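Local coordinates for calcium uptake protein 2, mitochondrial (Homo sapiens, PDB 6LB7) that binds calcium through an EF-hand loop and probably serves in the control of calcium uptake into mitochondria, at residues B[31-36]-B[88-93]; B[70-75]-B[177-182]. One frame throughout, in Å; residues are numbered along the deposited sequence.

Interaction 1 (B[31-36]-B[88-93])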
loop_
_atom_site.group_PDB
_atom_site.type_symbol
_atom_site.label_atom_id
_atom_site.label_comp_id
_atom_site.label_asym_id
_atom_site.label_seq_id
_atom_site.Cartn_x
_atom_site.Cartn_y
_atom_site.Cartn_z
ATOM N N ARG B 31 -6.578 15.198 -27.737
ATOM C CA ARG B 31 -5.238 15.520 -28.219
ATOM C C ARG B 31 -4.420 16.218 -27.135
ATOM O O ARG B 31 -3.271 15.829 -26.862
ATOM C CB ARG B 31 -5.330 16.395 -29.475
ATOM C CG ARG B 31 -3.979 16.778 -30.119
ATOM C CD ARG B 31 -4.218 17.504 -31.443
ATOM N NE ARG B 31 -2.999 17.744 -32.203
ATOM C CZ ARG B 31 -2.156 18.740 -31.945
ATOM N NH1 ARG B 31 -2.417 19.575 -30.948
ATOM N NH2 ARG B 31 -1.057 18.905 -32.679
ATOM N N ASP B 32 -4.994 17.261 -26.514
ATOM C CA ASP B 32 -4.340 17.940 -25.396
ATOM C C ASP B 32 -3.917 16.954 -24.321
ATOM O O ASP B 32 -2.810 17.041 -23.773
ATOM C CB ASP B 32 -5.277 18.962 -24.742
ATOM C CG ASP B 32 -5.593 20.151 -25.622
ATOM O OD1 ASP B 32 -4.849 20.431 -26.585
ATOM O OD2 ASP B 32 -6.594 20.832 -25.304
ATOM N N PHE B 33 -4.844 16.080 -23.929
ATOM C CA PHE B 33 -4.576 15.137 -22.854
ATOM C C PHE B 33 -3.396 14.241 -23.200
ATOM O O PHE B 33 -2.470 14.071 -22.395
ATOM C CB PHE B 33 -5.819 14.288 -22.571
ATOM C CG PHE B 33 -5.546 13.145 -21.649
ATOM C CD1 PHE B 33 -5.284 13.373 -20.311
ATOM C CD2 PHE B 33 -5.519 11.852 -22.125
ATOM C CE1 PHE B 33 -5.023 12.321 -19.461
ATOM C CE2 PHE B 33 -5.242 10.803 -21.284
ATOM C CZ PHE B 33 -4.993 11.035 -19.958
ATOM N N LEU B 34 -3.415 13.653 -24.398
ATOM C CA LEU B 34 -2.321 12.778 -24.813
ATOM C C LEU B 34 -0.977 13.499 -24.748
ATOM O O LEU B 34 0.005 12.939 -24.251
ATOM C CB LEU B 34 -2.573 12.256 -26.227
ATOM C CG LEU B 34 -3.761 11.314 -26.363
ATOM C CD1 LEU B 34 -4.128 11.154 -27.831
ATOM C CD2 LEU B 34 -3.465 9.959 -25.700
ATOM N N PHE B 35 -0.924 14.758 -25.211
ATOM C CA PHE B 35 0.323 15.522 -25.178
ATOM C C PHE B 35 0.773 15.802 -23.746
ATOM O O PHE B 35 1.967 15.712 -23.435
ATOM C CB PHE B 35 0.166 16.833 -25.947
ATOM C CG PHE B 35 0.111 16.664 -27.441
ATOM C CD1 PHE B 35 0.266 15.417 -28.024
ATOM C CD2 PHE B 35 -0.056 17.755 -28.264
ATOM C CE1 PHE B 35 0.230 15.261 -29.395
ATOM C CE2 PHE B 35 -0.091 17.603 -29.632
ATOM C CZ PHE B 35 0.051 16.350 -30.197
ATOM N N SER B 36 -0.157 16.151 -22.861
ATOM C CA SER B 36 0.218 16.413 -21.476
ATOM C C SER B 36 0.774 15.167 -20.790
ATOM O O SER B 36 1.531 15.276 -19.818
ATOM C CB SER B 36 -0.988 16.958 -20.706
ATOM O OG SER B 36 -1.830 15.913 -20.247
ATOM N N LEU B 88 -7.525 14.396 -13.902
ATOM C CA LEU B 88 -6.930 13.759 -12.725
ATOM C C LEU B 88 -7.324 12.289 -12.619
ATOM O O LEU B 88 -6.507 11.444 -12.239
ATOM C CB LEU B 88 -7.344 14.497 -11.453
ATOM C CG LEU B 88 -6.930 15.961 -11.274
ATOM C CD1 LEU B 88 -7.301 16.388 -9.856
ATOM C CD2 LEU B 88 -5.427 16.130 -11.544
ATOM N N PHE B 89 -8.578 11.967 -12.936
ATOM C CA PHE B 89 -9.016 10.578 -12.897
ATOM C C PHE B 89 -8.231 9.713 -13.879
ATOM O O PHE B 89 -7.757 8.623 -13.528
ATOM C CB PHE B 89 -10.515 10.500 -13.185
ATOM C CG PHE B 89 -11.023 9.100 -13.267
ATOM C CD1 PHE B 89 -11.406 8.561 -14.481
ATOM C CD2 PHE B 89 -11.071 8.308 -12.131
ATOM C CE1 PHE B 89 -11.861 7.255 -14.547
ATOM C CE2 PHE B 89 -11.511 7.010 -12.197
ATOM C CZ PHE B 89 -11.907 6.486 -13.404
ATOM N N LEU B 90 -8.091 10.185 -15.122
ATOM C CA LEU B 90 -7.333 9.448 -16.129
ATOM C C LEU B 90 -5.873 9.297 -15.718
ATOM O O LEU B 90 -5.267 8.246 -15.931
ATOM C CB LEU B 90 -7.440 10.157 -17.477
ATOM C CG LEU B 90 -8.838 10.236 -18.100
ATOM C CD1 LEU B 90 -8.856 11.243 -19.215
ATOM C CD2 LEU B 90 -9.317 8.854 -18.620
ATOM N N LEU B 91 -5.303 10.320 -15.080
ATOM C CA LEU B 91 -3.909 10.211 -14.677
ATOM C C LEU B 91 -3.737 9.142 -13.608
ATOM O O LEU B 91 -2.765 8.386 -13.641
ATOM C CB LEU B 91 -3.377 11.562 -14.172
ATOM C CG LEU B 91 -3.025 12.706 -15.125
ATOM C CD1 LEU B 91 -2.398 13.828 -14.285
ATOM C CD2 LEU B 91 -2.059 12.270 -16.217
ATOM N N THR B 92 -4.666 9.056 -12.645
ATOM C CA THR B 92 -4.506 8.013 -11.628
ATOM C C THR B 92 -4.580 6.627 -12.252
ATOM O O THR B 92 -3.870 5.707 -11.821
ATOM C CB THR B 92 -5.550 8.143 -10.507
ATOM O OG1 THR B 92 -6.865 7.882 -11.003
ATOM C CG2 THR B 92 -5.531 9.526 -9.900
ATOM N N ILE B 93 -5.399 6.470 -13.294
ATOM C CA ILE B 93 -5.577 5.155 -13.896
ATOM C C ILE B 93 -4.282 4.693 -14.548
ATOM O O ILE B 93 -3.905 3.522 -14.433
ATOM C CB ILE B 93 -6.748 5.183 -14.901
ATOM C CG1 ILE B 93 -8.069 5.471 -14.181
ATOM C CG2 ILE B 93 -6.793 3.881 -15.721
ATOM C CD1 ILE B 93 -8.388 4.536 -12.973
#
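F33 and L90 meet where helix 30-38 faces helix 84-94. The ring of F33 reaches across with its far end. Its CZ lies 3.6 Å from CB of L90. A methyl of the same leucine, CD1, sits over one face of the ring. This is a CH-pi contact, with CD1 4.0 Å from the F33 ring centroid and 14° off the ring normal. The methyl is offset toward the rim, so CZ and CE1 are its nearer ring atoms. CG of F33 is anti to its own backbone N (chi1 170°), which carries the ring out toward helix 84-94. The contact is apolar helix-helix packing inside the N-terminal, calcium-binding part of the chain, and belongs to no metal site. L91 comes in obliquely beside L90, its CD2 4.4 Å from CE1 of F33. M28, I82 and Y87 also touch F33. With an alanine here, the ring is lost, and a gap is likely to open between the two helices, leaving the CD1 methyl of L90 without its aromatic face. One turn along from F33, OG of S36 donates to O of F33 at 2.9 Å, so this hydroxyl is satisfied within its own helix. On helix 84-94, L91 also packs on an apolar side chain of another protein chain in the assembly.

Interaction 2 (B[70-75]-B[177-182])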
loop_
_atom_site.group_PDB
_atom_site.type_symbol
_atom_site.label_atom_id
_atom_site.label_comp_id
_atom_site.label_asym_id
_atom_site.label_seq_id
_atom_site.Cartn_x
_atom_site.Cartn_y
_atom_site.Cartn_z
ATOM N N SER B 70 -8.056 0.665 -28.302
ATOM C CA SER B 70 -6.877 1.417 -27.898
ATOM C C SER B 70 -6.563 2.614 -28.797
ATOM O O SER B 70 -5.471 3.172 -28.684
ATOM C CB SER B 70 -5.664 0.488 -27.849
ATOM O OG SER B 70 -5.403 -0.060 -29.123
ATOM N N THR B 71 -7.464 3.038 -29.683
ATOM C CA THR B 71 -7.243 4.267 -30.432
ATOM C C THR B 71 -8.298 5.313 -30.133
ATOM O O THR B 71 -8.391 6.307 -30.867
ATOM C CB THR B 71 -7.194 4.007 -31.936
ATOM O OG1 THR B 71 -8.490 3.572 -32.388
ATOM C CG2 THR B 71 -6.139 2.947 -32.243
ATOM N N PHE B 72 -9.058 5.136 -29.052
ATOM C CA PHE B 72 -10.143 6.054 -28.716
ATOM C C PHE B 72 -9.676 7.508 -28.645
ATOM O O PHE B 72 -10.307 8.398 -29.218
ATOM C CB PHE B 72 -10.770 5.623 -27.381
ATOM C CG PHE B 72 -11.880 6.523 -26.893
ATOM C CD1 PHE B 72 -13.148 6.458 -27.463
ATOM C CD2 PHE B 72 -11.662 7.419 -25.850
ATOM C CE1 PHE B 72 -14.175 7.269 -27.007
ATOM C CE2 PHE B 72 -12.690 8.229 -25.395
ATOM C CZ PHE B 72 -13.951 8.144 -25.969
ATOM N N PHE B 73 -8.598 7.786 -27.896
ATOM C CA PHE B 73 -8.202 9.194 -27.773
ATOM C C PHE B 73 -7.557 9.698 -29.063
ATOM O O PHE B 73 -7.800 10.837 -29.472
ATOM C CB PHE B 73 -7.274 9.410 -26.561
ATOM C CG PHE B 73 -7.967 9.225 -25.227
ATOM C CD1 PHE B 73 -8.568 10.298 -24.575
ATOM C CD2 PHE B 73 -8.066 7.963 -24.652
ATOM C CE1 PHE B 73 -9.239 10.116 -23.364
ATOM C CE2 PHE B 73 -8.728 7.772 -23.443
ATOM C CZ PHE B 73 -9.319 8.846 -22.796
ATOM N N ARG B 74 -6.730 8.866 -29.717
ATOM C CA ARG B 74 -6.083 9.292 -30.968
ATOM C C ARG B 74 -7.094 9.499 -32.085
ATOM O O ARG B 74 -6.920 10.403 -32.903
ATOM C CB ARG B 74 -5.011 8.273 -31.407
ATOM C CG ARG B 74 -3.685 8.426 -30.629
ATOM C CD ARG B 74 -2.691 7.256 -30.873
ATOM N NE ARG B 74 -3.187 5.969 -30.376
ATOM C CZ ARG B 74 -2.579 4.806 -30.568
ATOM N NH1 ARG B 74 -1.429 4.759 -31.239
ATOM N NH2 ARG B 74 -3.112 3.684 -30.089
ATOM N N ASP B 75 -8.161 8.685 -32.139
ATOM C CA ASP B 75 -9.201 8.906 -33.143
ATOM C C ASP B 75 -9.929 10.230 -32.921
ATOM O O ASP B 75 -10.188 10.965 -33.877
ATOM C CB ASP B 75 -10.195 7.746 -33.149
ATOM C CG ASP B 75 -9.575 6.459 -33.630
ATOM O OD1 ASP B 75 -10.153 5.391 -33.378
ATOM O OD2 ASP B 75 -8.479 6.501 -34.230
ATOM N N ARG B 177 -13.344 -1.762 -17.142
ATOM C CA ARG B 177 -12.037 -2.410 -17.183
ATOM C C ARG B 177 -11.402 -2.312 -18.564
ATOM O O ARG B 177 -10.202 -2.058 -18.688
ATOM C CB ARG B 177 -12.168 -3.879 -16.775
ATOM C CG ARG B 177 -10.879 -4.685 -16.964
ATOM C CD ARG B 177 -11.032 -6.184 -16.635
ATOM N NE ARG B 177 -12.218 -6.764 -17.262
ATOM C CZ ARG B 177 -12.284 -7.146 -18.538
ATOM N NH1 ARG B 177 -11.228 -7.028 -19.342
ATOM N NH2 ARG B 177 -13.410 -7.656 -19.015
ATOM N N ARG B 178 -12.185 -2.547 -19.616
ATOM C CA ARG B 178 -11.652 -2.534 -20.974
ATOM C C ARG B 178 -11.179 -1.133 -21.371
ATOM O O ARG B 178 -10.169 -0.983 -22.066
ATOM C CB ARG B 178 -12.722 -3.062 -21.931
ATOM C CG ARG B 178 -12.308 -3.170 -23.325
ATOM C CD ARG B 178 -13.328 -3.909 -24.170
ATOM N NE ARG B 178 -13.290 -5.244 -23.968
ATOM C CZ ARG B 178 -12.428 -5.978 -24.416
ATOM N NH1 ARG B 178 -11.537 -5.503 -25.094
ATOM N NH2 ARG B 178 -12.455 -7.184 -24.185
ATOM N N PHE B 179 -11.934 -0.112 -20.970
ATOM C CA PHE B 179 -11.529 1.262 -21.237
ATOM C C PHE B 179 -10.194 1.595 -20.562
ATOM O O PHE B 179 -9.323 2.216 -21.178
ATOM C CB PHE B 179 -12.617 2.227 -20.772
ATOM C CG PHE B 179 -12.355 3.657 -21.163
ATOM C CD1 PHE B 179 -11.659 4.506 -20.311
ATOM C CD2 PHE B 179 -12.773 4.135 -22.389
ATOM C CE1 PHE B 179 -11.397 5.816 -20.671
ATOM C CE2 PHE B 179 -12.526 5.444 -22.750
ATOM C CZ PHE B 179 -11.829 6.280 -21.884
ATOM N N MET B 180 -10.017 1.185 -19.299
ATOM C CA MET B 180 -8.771 1.466 -18.584
ATOM C C MET B 180 -7.596 0.674 -19.157
ATOM O O MET B 180 -6.492 1.207 -19.287
ATOM C CB MET B 180 -8.937 1.154 -17.095
ATOM C CG MET B 180 -10.087 1.911 -16.442
ATOM S SD MET B 180 -10.106 3.678 -16.857
ATOM C CE MET B 180 -11.861 4.032 -16.769
ATOM N N GLU B 181 -7.799 -0.613 -19.467
ATOM C CA GLU B 181 -6.766 -1.364 -20.180
ATOM C C GLU B 181 -6.400 -0.670 -21.487
ATOM O O GLU B 181 -5.226 -0.582 -21.847
ATOM C CB GLU B 181 -7.242 -2.792 -20.479
ATOM C CG GLU B 181 -7.448 -3.717 -19.260
ATOM C CD GLU B 181 -8.248 -4.986 -19.617
ATOM O OE1 GLU B 181 -8.316 -5.923 -18.781
ATOM O OE2 GLU B 181 -8.832 -5.032 -20.725
ATOM N N ASN B 182 -7.405 -0.197 -22.225
ATOM C CA ASN B 182 -7.148 0.413 -23.521
ATOM C C ASN B 182 -6.493 1.784 -23.380
ATOM O O ASN B 182 -5.733 2.196 -24.265
ATOM C CB ASN B 182 -8.452 0.516 -24.310
ATOM C CG ASN B 182 -8.847 -0.825 -24.978
ATOM O OD1 ASN B 182 -7.996 -1.666 -25.247
ATOM N ND2 ASN B 182 -10.141 -1.008 -25.235
HETATM O O HOH W 1 -7.952 -2.578 -28.336
#
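An aromatic cluster of F72, F73 and F179 joins the start of the short helix 72-76 to the long helix 173-196. F179 presents its edge to the face of F72 in an offset edge-to-face pair. The centroids of the F72 and F179 rings are 5.5 Å apart and their planes stand at 73°. CE2 of F179 makes the approach, 3.8 Å from CD2 of F72. The neighbouring atom CZ of F179 meets CZ of F73 at 3.7 Å, and these two rings are oblique, with planes at 61°. One phenylalanine thus uses adjacent ring atoms to touch two. With chi1 at -173°, F179 swings its CG opposite the main-chain N, and the end of the ring comes near segment 70-75. R161 makes a cation-pi contact with F72, and F162 an edge-to-face pair with F179. Beside the rings the contact turns polar. CG of N182 packs 3.7 Å from N of S70. R74 NH2 donates to S70 O at 2.8 Å, with that oxygen in the guanidinium plane. R74 also bridges to E186 and E189 on the long helix. A water donates to OD1 of N182 at 3.2 Å and accepts a weak bond from N of S70.

Overall arrangement
Both contacts are mainly buried, and their centres lie about 12 Å apart. They share no helix but touch directly. L34, on helix 30-38, packs its CD1 against F73 and R74, while F89 and I93, on helix 84-94, pack on M180 of helix 173-196. The segments alternate along the chain, so the two contacts cross in sequence. Interaction 1 is apolar and lies nearer the centre of the chain, with a leucine methyl on a phenylalanine face. Interaction 2 joins ring-on-ring packing to a partly exposed polar margin with a bridging water. Another protein chain reaches interaction 1 through helix 84-94, but none touches the segments of interaction 2.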